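PDB 4E3E: beta-methylmalyl-CoA dehydratase from Chloroflexus aurantiacus, which catalyses the reversible dehydration of beta-methylmalyl-CoA to mesaconyl-CoA, a step of the glyoxylate assimilation cycle in this bacterium. Local coordinates for residues Phe44-Ser48 and Leu58-Asp64. Numbering follows the deposited sequence.
Sequences FALTS and LERAPID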
ATOM      1  N   PHE A  44       9.468 -15.580  -3.001  1.00 26.24           N
ATOM      2  CA  PHE A  44      10.834 -15.920  -3.427  1.00 24.60           C
ATOM      3  C   PHE A  44      11.857 -15.332  -2.479  1.00 25.40           C
ATOM      4  O   PHE A  44      11.811 -14.138  -2.159  1.00 27.51           O
ATOM      5  CB  PHE A  44      11.089 -15.507  -4.882  1.00 25.10           C
ATOM      6  CG  PHE A  44      10.333 -16.361  -5.859  1.00 28.82           C
ATOM      7  CD1 PHE A  44      10.831 -17.609  -6.235  1.00 26.19           C
ATOM      8  CD2 PHE A  44       9.075 -15.967  -6.324  1.00 29.09           C
ATOM      9  CE1 PHE A  44      10.113 -18.429  -7.100  1.00 27.50           C
ATOM     10  CE2 PHE A  44       8.354 -16.780  -7.191  1.00 27.62           C
ATOM     11  CZ  PHE A  44       8.871 -18.017  -7.581  1.00 25.73           C
ATOM     12  N   ALA A  45      12.757 -16.183  -2.001  1.00 23.32           N
ATOM     13  CA  ALA A  45      13.623 -15.804  -0.873  1.00 24.90           C
ATOM     14  C   ALA A  45      14.606 -14.695  -1.203  1.00 25.38           C
ATOM     15  O   ALA A  45      14.948 -13.868  -0.336  1.00 24.95           O
ATOM     16  CB  ALA A  45      14.342 -17.021  -0.296  1.00 26.35           C
ATOM     17  N   LEU A  46      15.047 -14.670  -2.457  1.00 24.33           N
ATOM     18  CA  LEU A  46      16.021 -13.669  -2.933  1.00 26.25           C
ATOM     19  C   LEU A  46      15.537 -12.222  -2.684  1.00 23.56           C
ATOM     20  O   LEU A  46      16.311 -11.382  -2.243  1.00 23.52           O
ATOM     21  CB  LEU A  46      16.334 -13.879  -4.435  1.00 23.88           C
ATOM     22  CG  LEU A  46      17.428 -12.970  -5.017  1.00 25.93           C
ATOM     23  CD1 LEU A  46      18.734 -13.191  -4.260  1.00 28.62           C
ATOM     24  CD2 LEU A  46      17.605 -13.182  -6.515  1.00 32.93           C
ATOM     25  N   THR A  47      14.253 -11.945  -2.950  1.00 24.13           N
ATOM     26  CA  THR A  47      13.764 -10.579  -2.827  1.00 23.30           C
ATOM     27  C   THR A  47      13.293 -10.244  -1.395  1.00 23.37           C
ATOM     28  O   THR A  47      13.236  -9.075  -1.036  1.00 26.86           O
ATOM     29  CB  THR A  47      12.643 -10.298  -3.825  1.00 24.03           C
ATOM     30  OG1 THR A  47      11.685 -11.343  -3.713  1.00 28.57           O
ATOM     31  CG2 THR A  47      13.190 -10.261  -5.288  1.00 25.55           C
ATOM     32  N   SER A  48      12.988 -11.264  -0.582  1.00 24.96           N
ATOM     33  CA  SER A  48      12.429 -11.054   0.775  1.00 25.05           C
ATOM     34  C   SER A  48      13.455 -10.862   1.870  1.00 22.79           C
ATOM     35  O   SER A  48      13.146 -10.281   2.905  1.00 28.15           O
ATOM     36  CB  SER A  48      11.514 -12.198   1.179  1.00 23.68           C
ATOM     37  OG  SER A  48      10.267 -12.061   0.520  1.00 41.92           O
ATOM     38  N   LEU A  58      25.267 -10.835  -3.344  1.00 26.78           N
ATOM     39  CA  LEU A  58      24.645  -9.558  -3.711  1.00 26.86           C
ATOM     40  C   LEU A  58      24.828  -8.533  -2.594  1.00 30.96           C
ATOM     41  O   LEU A  58      25.112  -8.904  -1.444  1.00 32.03           O
ATOM     42  CB  LEU A  58      23.137  -9.749  -3.993  1.00 24.10           C
ATOM     43  CG  LEU A  58      22.810 -10.576  -5.244  1.00 30.52           C
ATOM     44  CD1 LEU A  58      21.313 -10.731  -5.424  1.00 28.59           C
ATOM     45  CD2 LEU A  58      23.442  -9.996  -6.514  1.00 33.27           C
ATOM     46  N   GLU A  59      24.691  -7.260  -2.900  1.00 30.18           N
ATOM     47  CA  GLU A  59      24.821  -6.210  -1.904  1.00 33.51           C
ATOM     48  C   GLU A  59      23.751  -6.276  -0.840  1.00 29.78           C
ATOM     49  O   GLU A  59      24.000  -6.027   0.304  1.00 30.64           O
ATOM     50  CB  GLU A  59      24.794  -4.842  -2.553  1.00 35.00           C
ATOM     51  CG  GLU A  59      25.836  -4.616  -3.624  1.00 49.23           C
ATOM     52  CD  GLU A  59      25.745  -3.249  -4.263  1.00 61.43           C
ATOM     53  OE1 GLU A  59      25.224  -2.326  -3.630  1.00 60.73           O
ATOM     54  OE2 GLU A  59      26.206  -3.090  -5.402  1.00 71.42           O
ATOM     55  N   ARG A  60      22.536  -6.583  -1.266  1.00 25.24           N
ATOM     56  CA  ARG A  60      21.386  -6.638  -0.407  1.00 23.37           C
ATOM     57  C   ARG A  60      20.320  -7.240  -1.277  1.00 22.40           C
ATOM     58  O   ARG A  60      20.588  -7.572  -2.378  1.00 25.11           O
ATOM     59  CB  ARG A  60      20.987  -5.258   0.062  1.00 26.83           C
ATOM     60  CG  ARG A  60      20.907  -4.238  -1.041  1.00 29.61           C
ATOM     61  CD  ARG A  60      20.668  -2.831  -0.546  1.00 41.85           C
ATOM     62  NE  ARG A  60      19.404  -2.645   0.141  1.00 39.83           N
ATOM     63  CZ  ARG A  60      19.026  -1.514   0.704  1.00 38.44           C
ATOM     64  NH1 ARG A  60      17.871  -1.418   1.309  1.00 35.36           N
ATOM     65  NH2 ARG A  60      19.819  -0.474   0.670  1.00 36.82           N
ATOM     66  N   ALA A  61      19.122  -7.407  -0.767  1.00 21.61           N
ATOM     67  CA  ALA A  61      18.097  -8.016  -1.574  1.00 22.04           C
ATOM     68  C   ALA A  61      17.864  -7.124  -2.762  1.00 23.35           C
ATOM     69  O   ALA A  61      17.688  -5.960  -2.620  1.00 26.76           O
ATOM     70  CB  ALA A  61      16.830  -8.172  -0.778  1.00 23.56           C
ATOM     71  N   PRO A  62      17.845  -7.702  -3.938  1.00 23.75           N
ATOM     72  CA  PRO A  62      17.590  -6.930  -5.163  1.00 23.87           C
ATOM     73  C   PRO A  62      16.087  -6.684  -5.366  1.00 23.88           C
ATOM     74  O   PRO A  62      15.276  -7.410  -4.814  1.00 25.71           O
ATOM     75  CB  PRO A  62      18.092  -7.867  -6.260  1.00 25.97           C
ATOM     76  CG  PRO A  62      17.820  -9.240  -5.700  1.00 26.20           C
ATOM     77  CD  PRO A  62      18.096  -9.130  -4.220  1.00 23.70           C
ATOM     78  N   ILE A  63      15.752  -5.669  -6.163  1.00 25.02           N
ATOM     79  CA  ILE A  63      14.393  -5.432  -6.627  1.00 24.91           C
ATOM     80  C   ILE A  63      13.923  -6.628  -7.487  1.00 25.00           C
ATOM     81  O   ILE A  63      14.669  -7.119  -8.324  1.00 26.04           O
ATOM     82  CB  ILE A  63      14.328  -4.106  -7.460  1.00 25.17           C
ATOM     83  CG1 ILE A  63      14.862  -2.901  -6.670  1.00 23.47           C
ATOM     84  CG2 ILE A  63      12.909  -3.817  -7.948  1.00 24.17           C
ATOM     85  CD1 ILE A  63      14.219  -2.698  -5.303  1.00 23.42           C
ATOM     86  N   ASP A  64      12.685  -7.089  -7.289  1.00 24.92           N
ATOM     87  CA  ASP A  64      12.112  -8.120  -8.114  1.00 22.29           C
ATOM     88  C   ASP A  64      12.220  -7.738  -9.606  1.00 25.66           C
ATOM     89  O   ASP A  64      11.842  -6.623  -9.999  1.00 25.41           O
ATOM     90  CB  ASP A  64      10.621  -8.287  -7.759  1.00 25.10           C
ATOM     91  CG  ASP A  64      10.009  -9.555  -8.349  1.00 29.79           C
ATOM     92  OD1 ASP A  64       9.580 -10.427  -7.558  1.00 32.22           O
ATOM     93  OD2 ASP A  64       9.945  -9.681  -9.601  1.00 31.06           O
TER
HETATM   94  O   HOH W   1      13.435  -6.867  -2.844  1.00 35.58           O
HETATM   95  O   HOH W   2      10.215 -12.125  -5.581  1.00 49.08           O
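Leu46 and Thr47 of the short helix 45-48 pack against the loop joining helix 50-55 to helix 65-80, an apolar contact extended by bridging waters in the MaoC-like hotdog part of the chain. Leu46 reaches across because its CG lies anti to the backbone N (chi1 -175°). Its CG sits 3.8 Å from CG of Pro62, the two side chains meeting at about a right angle, and its CD1 is 3.7 Å from Leu58 CD1. Cutting Leu46 back to an alanine is likely to open a gap beside the Pro62 ring, with Leu58 CD1 losing its methyl partner. The carbonyl oxygen of Leu46 is buried under Ala61 CB and Pro62 CD with no polar partner. Thr47 turns CG2 to the loop, 3.7 Å from Asp64 CA. One water donates to Asp64 OD1 (2.7 Å) and lies unusually close to Thr47 OG1; a second donates to Thr47 O (2.9 Å from the water oxygen) and Pro62 O (2.8 Å). Pro62, Ile63 and Asp64 are assigned to substrate binding by similarity, as is Val98 beside Pro62. Ala53 of helix 50-55 touches both Leu46 and Pro62, Asp64 OD2 caps helix 65-80 at Leu66 N, and Ile63 packs on Val33 of helix 30-40.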